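Local coordinates for attachment protein G3P (Enterobacteria phage Ike, PDB 4EO0), which probably attaches the tip of the filamentous phage to the N-pilus of its bacterial host, starting infection, at residues A[18-23]-A[32-37]; A[72-77]-A[101-106]; A[81-86]-A[93-98]. One frame throughout, in Å; residues are numbered along the deposited sequence. Where two conformers were deposited one is given.

Contact 1: A[18-23]-A[32-37]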
ATOM      1  N   SER A  18      -7.189   8.967  -8.951  1.00 31.14           N
ATOM      2  CA  SER A  18      -8.111  10.112  -9.008  1.00 31.38           C
ATOM      3  C   SER A  18      -9.416   9.815  -9.730  1.00 36.52           C
ATOM      4  O   SER A  18      -9.442   9.035 -10.685  1.00 38.10           O
ATOM      5  CB  SER A  18      -7.450  11.341  -9.631  1.00 36.01           C
ATOM      6  OG  SER A  18      -7.244  11.171 -11.027  1.00 42.88           O
ATOM      7  N   LYS A  19     -10.502  10.429  -9.249  1.00 33.75           N
ATOM      8  CA  LYS A  19     -11.833  10.301  -9.840  1.00 34.67           C
ATOM      9  C   LYS A  19     -12.226  11.668 -10.370  1.00 40.07           C
ATOM     10  O   LYS A  19     -11.853  12.683  -9.771  1.00 38.95           O
ATOM     11  CB  LYS A  19     -12.841   9.789  -8.795  1.00 37.27           C
ATOM     12  CG  LYS A  19     -12.645   8.314  -8.482  1.00 47.61           C
ATOM     13  CD  LYS A  19     -13.374   7.867  -7.234  1.00 56.96           C
ATOM     14  CE  LYS A  19     -13.159   6.392  -6.999  1.00 63.41           C
ATOM     15  NZ  LYS A  19     -13.724   5.952  -5.700  1.00 74.55           N
ATOM     16  N   THR A  20     -12.919  11.706 -11.526  1.00 39.19           N
ATOM     17  CA  THR A  20     -13.349  12.959 -12.149  1.00 39.58           C
ATOM     18  C   THR A  20     -14.539  13.544 -11.398  1.00 45.54           C
ATOM     19  O   THR A  20     -15.487  12.814 -11.094  1.00 45.50           O
ATOM     20  CB  THR A  20     -13.658  12.754 -13.643  1.00 50.95           C
ATOM     21  OG1 THR A  20     -12.660  11.907 -14.220  1.00 49.39           O
ATOM     22  CG2 THR A  20     -13.730  14.073 -14.417  1.00 48.53           C
ATOM     23  N   VAL A  21     -14.477  14.859 -11.090  1.00 42.39           N
ATOM     24  CA  VAL A  21     -15.545  15.599 -10.396  1.00 43.13           C
ATOM     25  C   VAL A  21     -15.867  16.893 -11.147  1.00 48.07           C
ATOM     26  O   VAL A  21     -14.960  17.657 -11.482  1.00 47.37           O
ATOM     27  CB  VAL A  21     -15.251  15.817  -8.877  1.00 47.27           C
ATOM     28  CG1 VAL A  21     -16.177  16.864  -8.250  1.00 46.97           C
ATOM     29  CG2 VAL A  21     -15.344  14.499  -8.104  1.00 47.66           C
ATOM     30  N   GLU A  22     -17.161  17.109 -11.431  1.00 45.85           N
ATOM     31  CA  GLU A  22     -17.667  18.301 -12.108  1.00 46.04           C
ATOM     32  C   GLU A  22     -18.258  19.252 -11.074  1.00 50.18           C
ATOM     33  O   GLU A  22     -18.959  18.819 -10.156  1.00 50.17           O
ATOM     34  CB  GLU A  22     -18.740  17.943 -13.159  1.00 47.77           C
ATOM     35  CG  GLU A  22     -18.282  17.018 -14.279  1.00 61.81           C
ATOM     36  CD  GLU A  22     -17.172  17.533 -15.177  1.00 89.85           C
ATOM     37  OE1 GLU A  22     -17.384  18.551 -15.874  1.00 84.74           O
ATOM     38  OE2 GLU A  22     -16.097  16.891 -15.206  1.00 88.53           O
ATOM     39  N   SER A  23     -17.964  20.548 -11.228  1.00 46.93           N
ATOM     40  CA  SER A  23     -18.452  21.630 -10.370  1.00 46.85           C
ATOM     41  C   SER A  23     -18.462  22.935 -11.168  1.00 50.99           C
ATOM     42  O   SER A  23     -18.112  22.934 -12.348  1.00 50.73           O
ATOM     43  CB  SER A  23     -17.574  21.768  -9.126  1.00 50.57           C
ATOM     44  OG  SER A  23     -16.227  22.065  -9.458  1.00 57.83           O
ATOM     45  N   ARG A  32     -13.700  21.211 -14.216  1.00 46.83           N
ATOM     46  CA  ARG A  32     -13.493  19.767 -14.161  1.00 45.71           C
ATOM     47  C   ARG A  32     -12.288  19.503 -13.248  1.00 45.69           C
ATOM     48  O   ARG A  32     -11.233  20.109 -13.440  1.00 45.55           O
ATOM     49  CB  ARG A  32     -13.282  19.205 -15.584  1.00 47.88           C
ATOM     50  CG  ARG A  32     -12.912  17.722 -15.650  1.00 60.52           C
ATOM     51  CD  ARG A  32     -12.915  17.191 -17.072  1.00 72.87           C
ATOM     52  NE  ARG A  32     -14.274  16.953 -17.562  1.00 84.54           N
ATOM     53  CZ  ARG A  32     -14.568  16.315 -18.692  1.00100.21           C
ATOM     54  NH1 ARG A  32     -13.600  15.836 -19.463  1.00 86.09           N
ATOM     55  NH2 ARG A  32     -15.833  16.147 -19.054  1.00 89.85           N
ATOM     56  N   LYS A  33     -12.464  18.635 -12.234  1.00 39.56           N
ATOM     57  CA  LYS A  33     -11.404  18.302 -11.274  1.00 38.52           C
ATOM     58  C   LYS A  33     -11.152  16.791 -11.142  1.00 38.85           C
ATOM     59  O   LYS A  33     -12.065  15.989 -11.362  1.00 38.87           O
ATOM     60  CB  LYS A  33     -11.699  18.911  -9.887  1.00 41.29           C
ATOM     61  CG  LYS A  33     -11.649  20.441  -9.833  1.00 53.64           C
ATOM     62  CD  LYS A  33     -10.280  20.958  -9.413  1.00 65.02           C
ATOM     63  CE  LYS A  33     -10.259  22.457  -9.244  1.00 73.64           C
ATOM     64  NZ  LYS A  33      -8.972  22.919  -8.664  1.00 80.15           N
ATOM     65  N   GLU A  34      -9.920  16.416 -10.753  1.00 40.02           N
ATOM     66  CA  GLU A  34      -9.503  15.024 -10.514  1.00 37.17           C
ATOM     67  C   GLU A  34      -9.184  14.927  -9.028  1.00 35.49           C
ATOM     68  O   GLU A  34      -8.231  15.563  -8.571  1.00 32.38           O
ATOM     69  CB  GLU A  34      -8.318  14.641 -11.405  1.00 39.12           C
ATOM     70  CG  GLU A  34      -8.731  14.453 -12.855  1.00 47.31           C
ATOM     71  CD  GLU A  34      -9.596  13.246 -13.156  1.00 56.17           C
ATOM     72  OE1 GLU A  34      -9.455  12.205 -12.473  1.00 49.76           O
ATOM     73  OE2 GLU A  34     -10.386  13.332 -14.119  1.00 50.70           O
ATOM     74  N   VAL A  35     -10.029  14.168  -8.282  1.00 31.64           N
ATOM     75  CA  VAL A  35     -10.011  14.070  -6.818  0.50 29.62           C
ATOM     76  C   VAL A  35      -9.522  12.732  -6.220  1.00 31.13           C
ATOM     77  O   VAL A  35      -9.945  11.658  -6.648  1.00 31.99           O
ATOM     78  CB  VAL A  35     -11.412  14.458  -6.250  0.50 34.03           C
ATOM     79  CG1 VAL A  35     -11.380  14.673  -4.736  0.50 32.54           C
ATOM     80  CG2 VAL A  35     -11.978  15.696  -6.943  0.50 35.42           C
ATOM     81  N   ILE A  36      -8.684  12.830  -5.168  1.00 26.13           N
ATOM     82  CA  ILE A  36      -8.207  11.724  -4.358  1.00 22.53           C
ATOM     83  C   ILE A  36      -8.577  12.141  -2.915  1.00 26.12           C
ATOM     84  O   ILE A  36      -8.244  13.250  -2.491  1.00 26.98           O
ATOM     85  CB  ILE A  36      -6.717  11.364  -4.501  1.00 22.76           C
ATOM     86  CG1 ILE A  36      -6.389  10.995  -5.957  1.00 21.58           C
ATOM     87  CG2 ILE A  36      -6.397  10.181  -3.565  1.00 21.71           C
ATOM     88  CD1 ILE A  36      -4.938  10.581  -6.250  1.00 23.67           C
ATOM     89  N   THR A  37      -9.285  11.268  -2.189  1.00 22.90           N
ATOM     90  CA  THR A  37      -9.690  11.580  -0.814  1.00 22.70           C
ATOM     91  C   THR A  37      -8.768  10.868   0.178  1.00 24.08           C
ATOM     92  O   THR A  37      -8.028   9.954  -0.204  1.00 22.74           O
ATOM     93  CB  THR A  37     -11.136  11.110  -0.553  1.00 31.08           C
ATOM     94  OG1 THR A  37     -11.119   9.677  -0.481  1.00 31.22           O
ATOM     95  CG2 THR A  37     -12.145  11.616  -1.589  1.00 30.41           C
TER
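K19 to E22 run antiparallel to R32 to V35 in the beta hairpin formed by strands 12-24 and 30-36, and the short strand axes run at 135° to each other, a marked twist away from 180°. K19 pairs with V35 and V21 with K33 as hydrogen-bonded pairs. In the first, V35 N lies 2.8 Å from K19 O; in the second, V21 N lies 2.7 Å from K33 O. The non-hydrogen-bonded pairs T20 with E34 and E22 with R32 put their side chains on one face, where most of the polar contacts are made. E34 is buried, and each carboxylate oxygen accepts a hydrogen bond from a hydroxyl of segment 18-23. The S18 hydroxyl donates to the anti side of OE1, with S18 OG 2.8 Å from E34 OE1, while T20 OG1 stands 2.7 Å from E34 OE2 and donates on the syn side. A bend at chi2 (-69°) folds the E34 carboxylate back across the strand pair, within reach of both, and the two bonds should hold its rotation. S18 OG also hydrogen-bonds to W93 N and S92 OG, which ties this carboxylate, through S18, to the loop that leads into strand 94-106. On the other face, in the conformer given, V21 CG2 lies 3.8 Å from V35 CG2, flanked by K19 and K33. At the S18 end, I36 CG1 lies 3.6 Å from S18 CA. Towards the hairpin turn, E22 and R32 lie alongside each other and point the same way, their flat groups nearly perpendicular at 82°. E22 OE2 alone makes the salt bridge, receiving R32 NE at 3.0 Å on its syn side in a bent bond, and T20 CG2 also touches R32 CG.

Contact 2: A[72-77]-A[101-106]; sequences FRLVTG and GDIQRS
R73 and Q104 face each other as a hydrogen-bonded antiparallel pair, and their side chains meet with the guanidinium and amide planes only 30° apart. The Q104 oxygen is gripped side-on: R73 NE and R73 NH2 each lie 2.8 Å from Q104 OE1, so two N-H groups of one guanidinium converge on a single acceptor that sits close to the guanidinium plane. R73 reaches it because its chain runs out fully extended from a first torsion of 75°, which lifts it off the strand towards Q104. The amide is held at its other end as well, since Q104 NE2 donates to D102 OD2 at 3.0 Å, coming from above the carboxylate plane; D102 OD1 in turn bonds S6 OG. V75 CG2 lies over one face of the Q104 amide, 3.4 Å from Q104 OE1. W4 adds a cation-pi partner for R73.

F72, L74 and I103 look the other way. The F72 ring points one edge towards Q104 O, while F72 CD1 comes within 3.7 Å of R105 CB at an oblique angle. In the conformer given, R105 carries its guanidinium away to a cation-pi contact with W67. L74 CD1 leans over G101, 3.9 Å from G101 CA, where no side chain stands in its way, with I103 CG1 a looser neighbour. L63 meets F72 and F56 meets L74 from helix 38-66. One face bridged by polar side chains and a largely apolar face, F72 and L74, turned to the helix mark this as strand 72-76 at the sheet edge, paired antiparallel with strand 94-106 and packed on the long helix of the pilus binding domain.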
ATOM      1  N   PHE A  72       7.547 -18.929  10.420  1.00 21.06           N
ATOM      2  CA  PHE A  72       7.747 -17.720   9.634  1.00 17.75           C
ATOM      3  C   PHE A  72       6.645 -16.748   9.901  1.00 19.45           C
ATOM      4  O   PHE A  72       5.538 -17.145  10.296  1.00 19.87           O
ATOM      5  CB  PHE A  72       7.792 -18.041   8.113  1.00 16.85           C
ATOM      6  CG  PHE A  72       8.723 -19.179   7.795  1.00 18.80           C
ATOM      7  CD1 PHE A  72      10.100 -18.984   7.761  1.00 19.62           C
ATOM      8  CD2 PHE A  72       8.233 -20.467   7.632  1.00 20.71           C
ATOM      9  CE1 PHE A  72      10.964 -20.064   7.600  1.00 20.22           C
ATOM     10  CE2 PHE A  72       9.098 -21.537   7.450  1.00 23.37           C
ATOM     11  CZ  PHE A  72      10.454 -21.323   7.409  1.00 20.36           C
ATOM     12  N   ARG A  73       6.948 -15.458   9.728  1.00 17.59           N
ATOM     13  CA  ARG A  73       5.950 -14.427   9.873  1.00 17.84           C
ATOM     14  C   ARG A  73       6.251 -13.261   8.997  1.00 18.60           C
ATOM     15  O   ARG A  73       7.404 -13.022   8.629  1.00 15.30           O
ATOM     16  CB  ARG A  73       5.753 -14.007  11.342  1.00 20.79           C
ATOM     17  CG  ARG A  73       6.876 -13.148  11.871  1.00 21.73           C
ATOM     18  CD  ARG A  73       6.711 -12.831  13.326  1.00 25.53           C
ATOM     19  NE  ARG A  73       7.710 -11.846  13.709  1.00 28.17           N
ATOM     20  CZ  ARG A  73       7.805 -11.289  14.909  1.00 41.50           C
ATOM     21  NH1 ARG A  73       6.980 -11.654  15.888  1.00 32.63           N
ATOM     22  NH2 ARG A  73       8.752 -10.397  15.155  1.00 25.36           N
ATOM     23  N   LEU A  74       5.209 -12.484   8.735  1.00 16.25           N
ATOM     24  CA  LEU A  74       5.318 -11.227   8.022  1.00 15.03           C
ATOM     25  C   LEU A  74       5.029 -10.113   9.027  1.00 19.19           C
ATOM     26  O   LEU A  74       3.976 -10.108   9.682  1.00 19.93           O
ATOM     27  CB  LEU A  74       4.325 -11.193   6.853  1.00 13.70           C
ATOM     28  CG  LEU A  74       4.164  -9.842   6.162  1.00 16.23           C
ATOM     29  CD1 LEU A  74       5.412  -9.447   5.340  1.00 15.41           C
ATOM     30  CD2 LEU A  74       2.959  -9.865   5.290  1.00 14.33           C
ATOM     31  N   VAL A  75       5.969  -9.177   9.166  1.00 15.57           N
ATOM     32  CA  VAL A  75       5.768  -8.037  10.036  1.00 15.87           C
ATOM     33  C   VAL A  75       5.533  -6.876   9.084  1.00 17.18           C
ATOM     34  O   VAL A  75       6.439  -6.523   8.324  1.00 14.76           O
ATOM     35  CB  VAL A  75       6.949  -7.752  11.014  1.00 19.58           C
ATOM     36  CG1 VAL A  75       6.702  -6.461  11.812  1.00 19.18           C
ATOM     37  CG2 VAL A  75       7.175  -8.918  11.963  1.00 21.38           C
ATOM     38  N   THR A  76       4.317  -6.292   9.104  1.00 15.46           N
ATOM     39  CA  THR A  76       3.940  -5.194   8.214  0.50 13.86           C
ATOM     40  C   THR A  76       3.932  -3.891   9.010  1.00 16.80           C
ATOM     41  O   THR A  76       3.462  -3.899  10.145  1.00 17.27           O
ATOM     42  CB  THR A  76       2.555  -5.484   7.593  0.50 16.87           C
ATOM     43  OG1 THR A  76       2.510  -6.811   7.057  0.50 10.79           O
ATOM     44  CG2 THR A  76       2.188  -4.515   6.501  0.50 12.79           C
ATOM     45  N   GLY A  77       4.397  -2.809   8.397  1.00 13.79           N
ATOM     46  CA  GLY A  77       4.355  -1.505   9.038  1.00 14.21           C
ATOM     47  C   GLY A  77       2.911  -1.160   9.362  1.00 18.01           C
ATOM     48  O   GLY A  77       1.994  -1.649   8.697  1.00 16.88           O
ATOM     49  N   GLY A 101       7.122  -4.515   4.389  1.00  9.71           N
ATOM     50  CA  GLY A 101       6.773  -5.910   4.657  1.00 10.23           C
ATOM     51  C   GLY A 101       8.078  -6.632   4.904  1.00 10.91           C
ATOM     52  O   GLY A 101       8.908  -6.720   4.006  1.00 11.00           O
ATOM     53  N   ASP A 102       8.283  -7.107   6.137  1.00  8.85           N
ATOM     54  CA  ASP A 102       9.486  -7.782   6.586  1.00 11.10           C
ATOM     55  C   ASP A 102       9.172  -9.250   6.810  1.00 12.55           C
ATOM     56  O   ASP A 102       8.453  -9.610   7.746  1.00 13.91           O
ATOM     57  CB  ASP A 102       9.919  -7.144   7.907  1.00 13.24           C
ATOM     58  CG  ASP A 102      11.276  -7.581   8.416  1.00 19.22           C
ATOM     59  OD1 ASP A 102      11.956  -8.367   7.704  1.00 18.87           O
ATOM     60  OD2 ASP A 102      11.673  -7.119   9.504  1.00 24.70           O
ATOM     61  N   ILE A 103       9.740 -10.102   5.965  1.00 10.63           N
ATOM     62  CA  ILE A 103       9.563 -11.546   6.051  1.00 11.80           C
ATOM     63  C   ILE A 103      10.606 -12.073   7.020  1.00 15.56           C
ATOM     64  O   ILE A 103      11.802 -11.815   6.848  1.00 15.08           O
ATOM     65  CB  ILE A 103       9.697 -12.141   4.636  1.00 14.48           C
ATOM     66  CG1 ILE A 103       8.540 -11.660   3.736  1.00 14.25           C
ATOM     67  CG2 ILE A 103       9.729 -13.681   4.720  1.00 14.06           C
ATOM     68  CD1 ILE A 103       8.707 -12.048   2.261  1.00 20.57           C
ATOM     69  N   GLN A 104      10.139 -12.710   8.088  1.00 13.12           N
ATOM     70  CA  GLN A 104      11.012 -13.187   9.155  1.00 15.07           C
ATOM     71  C   GLN A 104      10.910 -14.679   9.432  1.00 19.41           C
ATOM     72  O   GLN A 104       9.919 -15.334   9.078  1.00 18.14           O
ATOM     73  CB  GLN A 104      10.704 -12.418  10.466  1.00 16.93           C
ATOM     74  CG  GLN A 104      10.832 -10.897  10.388  1.00 16.44           C
ATOM     75  CD  GLN A 104      10.575 -10.208  11.694  1.00 23.39           C
ATOM     76  OE1 GLN A 104      10.006 -10.763  12.633  1.00 22.39           O
ATOM     77  NE2 GLN A 104      10.942  -8.943  11.758  1.00 20.68           N
ATOM     78  N   ARG A 105      11.952 -15.213  10.093  1.00 16.93           N
ATOM     79  CA  ARG A 105      11.991 -16.610  10.509  0.70 17.61           C
ATOM     80  C   ARG A 105      12.430 -16.692  11.967  1.00 23.54           C
ATOM     81  O   ARG A 105      13.169 -15.834  12.446  1.00 22.12           O
ATOM     82  CB  ARG A 105      12.896 -17.468   9.606  0.70 16.37           C
ATOM     83  CG  ARG A 105      14.389 -17.374   9.908  0.70 21.75           C
ATOM     84  CD  ARG A 105      15.184 -18.168   8.913  0.70 23.73           C
ATOM     85  NE  ARG A 105      16.616 -18.010   9.132  0.70 32.05           N
ATOM     86  CZ  ARG A 105      17.366 -18.855   9.832  0.70 42.71           C
ATOM     87  NH1 ARG A 105      16.825 -19.938  10.382  0.70 23.51           N
ATOM     88  NH2 ARG A 105      18.660 -18.623   9.991  0.70 36.80           N
ATOM     89  N   SER A 106      11.968 -17.716  12.664  1.00 23.76           N
ATOM     90  CA  SER A 106      12.365 -17.927  14.056  1.00 27.01           C
ATOM     91  C   SER A 106      13.731 -18.626  14.012  1.00 33.53           C
ATOM     92  O   SER A 106      13.970 -19.434  13.110  1.00 31.32           O
ATOM     93  CB  SER A 106      11.336 -18.775  14.795  1.00 30.72           C
ATOM     94  OG  SER A 106      11.196 -20.043  14.181  1.00 32.05           O
TER

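Contact 3: A[81-86]-A[93-98]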
ATOM      1  N   VAL A  81       3.729   5.063   3.873  1.00 12.50           N
ATOM      2  CA  VAL A  81       4.384   6.297   3.428  1.00 11.31           C
ATOM      3  C   VAL A  81       3.785   6.532   2.034  1.00 13.60           C
ATOM      4  O   VAL A  81       3.731   5.603   1.210  1.00 13.01           O
ATOM      5  CB  VAL A  81       5.919   6.243   3.397  1.00 12.57           C
ATOM      6  CG1 VAL A  81       6.506   7.521   2.765  1.00 13.23           C
ATOM      7  CG2 VAL A  81       6.464   6.028   4.798  1.00 12.03           C
ATOM      8  N   TYR A  82       3.324   7.755   1.794  1.00 13.02           N
ATOM      9  CA  TYR A  82       2.675   8.151   0.544  1.00 11.65           C
ATOM     10  C   TYR A  82       3.502   9.132  -0.236  1.00 16.51           C
ATOM     11  O   TYR A  82       4.300   9.865   0.348  1.00 17.57           O
ATOM     12  CB  TYR A  82       1.295   8.785   0.826  1.00 11.33           C
ATOM     13  CG  TYR A  82       0.396   7.932   1.685  1.00 12.33           C
ATOM     14  CD1 TYR A  82       0.510   7.941   3.072  1.00 12.96           C
ATOM     15  CD2 TYR A  82      -0.540   7.075   1.109  1.00 14.06           C
ATOM     16  CE1 TYR A  82      -0.296   7.123   3.870  1.00 12.77           C
ATOM     17  CE2 TYR A  82      -1.353   6.257   1.897  1.00 12.12           C
ATOM     18  CZ  TYR A  82      -1.211   6.270   3.276  1.00 16.95           C
ATOM     19  OH  TYR A  82      -2.017   5.495   4.067  1.00 14.98           O
ATOM     20  N   ASN A  83       3.295   9.185  -1.556  1.00 16.00           N
ATOM     21  CA  ASN A  83       3.990  10.170  -2.410  1.00 17.53           C
ATOM     22  C   ASN A  83       3.089  11.364  -2.775  1.00 20.78           C
ATOM     23  O   ASN A  83       3.350  12.068  -3.749  1.00 21.06           O
ATOM     24  CB  ASN A  83       4.576   9.499  -3.659  1.00 16.68           C
ATOM     25  CG  ASN A  83       3.548   9.066  -4.683  1.00 23.79           C
ATOM     26  OD1 ASN A  83       2.354   9.011  -4.419  1.00 17.79           O
ATOM     27  ND2 ASN A  83       3.987   8.754  -5.880  1.00 20.18           N
ATOM     28  N   GLY A  84       2.018  11.552  -2.024  1.00 17.25           N
ATOM     29  CA  GLY A  84       1.090  12.651  -2.282  1.00 18.60           C
ATOM     30  C   GLY A  84       0.075  12.755  -1.186  1.00 21.57           C
ATOM     31  O   GLY A  84      -0.083  11.847  -0.369  1.00 19.98           O
ATOM     32  N   SER A  85      -0.601  13.873  -1.186  1.00 21.01           N
ATOM     33  CA  SER A  85      -1.635  14.223  -0.221  0.70 20.54           C
ATOM     34  C   SER A  85      -2.971  14.197  -0.920  1.00 23.66           C
ATOM     35  O   SER A  85      -3.020  14.501  -2.120  1.00 23.54           O
ATOM     36  CB  SER A  85      -1.396  15.639   0.304  0.70 21.40           C
ATOM     37  OG  SER A  85      -0.292  15.642   1.186  0.70 28.71           O
ATOM     38  N   PRO A  86      -4.083  13.884  -0.209  1.00 20.33           N
ATOM     39  CA  PRO A  86      -5.385  13.936  -0.877  1.00 22.60           C
ATOM     40  C   PRO A  86      -5.673  15.364  -1.330  1.00 28.16           C
ATOM     41  O   PRO A  86      -5.187  16.333  -0.730  1.00 28.74           O
ATOM     42  CB  PRO A  86      -6.367  13.523   0.222  1.00 24.51           C
ATOM     43  CG  PRO A  86      -5.680  13.693   1.454  1.00 26.24           C
ATOM     44  CD  PRO A  86      -4.240  13.508   1.212  1.00 20.49           C
ATOM     45  N   TRP A  93      -4.549  11.723 -11.952  1.00 37.39           N
ATOM     46  CA  TRP A  93      -3.360  11.440 -11.151  1.00 33.11           C
ATOM     47  C   TRP A  93      -3.586  10.324 -10.136  1.00 31.53           C
ATOM     48  O   TRP A  93      -4.698   9.850  -9.954  1.00 30.36           O
ATOM     49  CB  TRP A  93      -2.841  12.705 -10.462  1.00 30.60           C
ATOM     50  CG  TRP A  93      -3.774  13.264  -9.441  1.00 30.74           C
ATOM     51  CD1 TRP A  93      -5.038  13.719  -9.652  1.00 35.28           C
ATOM     52  CD2 TRP A  93      -3.515  13.434  -8.045  1.00 28.12           C
ATOM     53  NE1 TRP A  93      -5.583  14.162  -8.480  1.00 33.86           N
ATOM     54  CE2 TRP A  93      -4.668  13.999  -7.475  1.00 32.34           C
ATOM     55  CE3 TRP A  93      -2.420  13.171  -7.222  1.00 26.67           C
ATOM     56  CZ2 TRP A  93      -4.760  14.293  -6.123  1.00 30.17           C
ATOM     57  CZ3 TRP A  93      -2.516  13.465  -5.882  1.00 26.75           C
ATOM     58  CH2 TRP A  93      -3.675  14.023  -5.345  1.00 28.24           C
ATOM     59  N   SER A  94      -2.501   9.885  -9.509  1.00 26.15           N
ATOM     60  CA  SER A  94      -2.557   8.799  -8.533  1.00 23.75           C
ATOM     61  C   SER A  94      -1.605   9.045  -7.380  1.00 24.29           C
ATOM     62  O   SER A  94      -0.678   9.853  -7.500  1.00 24.70           O
ATOM     63  CB  SER A  94      -2.216   7.460  -9.193  1.00 29.12           C
ATOM     64  OG  SER A  94      -0.914   7.495  -9.755  1.00 37.79           O
ATOM     65  N   ILE A  95      -1.801   8.306  -6.276  1.00 18.05           N
ATOM     66  CA  ILE A  95      -0.914   8.324  -5.111  1.00 15.42           C
ATOM     67  C   ILE A  95      -0.538   6.882  -4.847  1.00 19.02           C
ATOM     68  O   ILE A  95      -1.407   6.013  -4.856  1.00 20.94           O
ATOM     69  CB  ILE A  95      -1.558   8.971  -3.856  1.00 17.65           C
ATOM     70  CG1 ILE A  95      -1.700  10.484  -4.046  1.00 19.56           C
ATOM     71  CG2 ILE A  95      -0.765   8.687  -2.569  1.00 16.60           C
ATOM     72  CD1 ILE A  95      -2.586  11.203  -3.002  1.00 20.87           C
ATOM     73  N   ARG A  96       0.745   6.633  -4.564  1.00 15.89           N
ATOM     74  CA  ARG A  96       1.274   5.327  -4.206  1.00 15.50           C
ATOM     75  C   ARG A  96       1.340   5.285  -2.700  1.00 16.43           C
ATOM     76  O   ARG A  96       1.859   6.218  -2.099  1.00 16.25           O
ATOM     77  CB  ARG A  96       2.696   5.192  -4.741  1.00 14.76           C
ATOM     78  CG  ARG A  96       2.781   5.054  -6.242  1.00 17.27           C
ATOM     79  CD  ARG A  96       4.217   4.900  -6.698  1.00 19.46           C
ATOM     80  NE  ARG A  96       4.243   4.603  -8.132  1.00 20.04           N
ATOM     81  CZ  ARG A  96       4.373   3.377  -8.626  1.00 24.67           C
ATOM     82  NH1 ARG A  96       4.546   2.341  -7.810  1.00 17.15           N
ATOM     83  NH2 ARG A  96       4.367   3.180  -9.936  1.00 19.64           N
ATOM     84  N   ALA A  97       0.785   4.231  -2.095  1.00 11.73           N
ATOM     85  CA  ALA A  97       0.851   3.946  -0.654  1.00 11.27           C
ATOM     86  C   ALA A  97       1.842   2.794  -0.566  1.00 13.10           C
ATOM     87  O   ALA A  97       1.637   1.758  -1.188  1.00 13.43           O
ATOM     88  CB  ALA A  97      -0.520   3.501  -0.132  1.00 12.89           C
ATOM     89  N   GLN A  98       2.943   3.004   0.138  1.00  9.49           N
ATOM     90  CA  GLN A  98       3.954   1.960   0.311  1.00  8.03           C
ATOM     91  C   GLN A  98       3.994   1.512   1.754  1.00  9.65           C
ATOM     92  O   GLN A  98       4.080   2.342   2.666  1.00 10.57           O
ATOM     93  CB  GLN A  98       5.350   2.423  -0.123  1.00  8.90           C
ATOM     94  CG  GLN A  98       5.541   2.447  -1.648  1.00  7.74           C
ATOM     95  CD  GLN A  98       6.837   3.053  -2.086  1.00 24.59           C
ATOM     96  OE1 GLN A  98       7.751   3.309  -1.286  1.00 15.29           O
ATOM     97  NE2 GLN A  98       6.983   3.225  -3.384  1.00 14.97           N
TER
HETATM   98  O   HOH W   1       4.638   5.845  -1.318  1.00 14.84           O
HETATM   99  O   HOH W   2       2.049   8.230  -8.179  1.00 22.52           O
HETATM  100  O   HOH W   3       1.308  11.580  -6.235  1.00 30.40           O
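N83 crosses from the loop after strand 81-82 to the backbone of R96. Its CB leaves the chain to one side of strand 94-106, and a first torsion of 72° swings CG back over it. N83 CG lies 3.7 Å from R96 N. Beyond CG the branches part: N83 OD1 accepts R96 N at 2.9 Å, with a nearly straight N-H, the donor standing above the amide's carbonyl plane; the same oxygen lies 3.4 Å from I95 CA. N83 ND2 meets only the aliphatic part of R96, 3.9 Å from R96 CG, and donates to a water that itself donates to S94 O.

OD1 takes the place that the N83 carbonyl would have in a continued ladder; the reciprocal bond from N83 N to R96 O is weak. Before it, V81 and Q98 make two ordinary backbone bonds, and another water bridges V81 O and R96 O. On the face shared by Y82 and A97, Y82 CE2 lies 3.5 Å from A97 CB, and the Y82 side chain touches L41 and C45 of helix 38-66; C45 is disulfide-bonded to C80. I95 CD1 packs against the loop backbone, 3.4 Å from S85 O. The whole is a short antiparallel ladder, strand 81-82 with strand 94-106, continued by one asparagine side chain, with Y82 and P86 packed on helix 38-66.

Overall arrangement
All three contacts belong to one antiparallel sheet; contacts 2 and 3 pack on helix 38-66, while the contact 1 hairpin extends past its N-terminal end. Contacts 1 and 2 lie on opposite sides of the chain's centre, with centres 37 Å apart and nearest atoms about 18 Å apart. Contact 3 sits between them, its centre 16 Å from that of contact 1 and 24 Å from that of contact 2. It touches contact 1 directly: S18 N approaches W93 O and W93 NE1 approaches E34 O, both probable hydrogen bonds, while P86 packs on I36 and T37. Contacts 2 and 3 share strand 94-106, and contact 3 is nested within the loop that contact 2 closes.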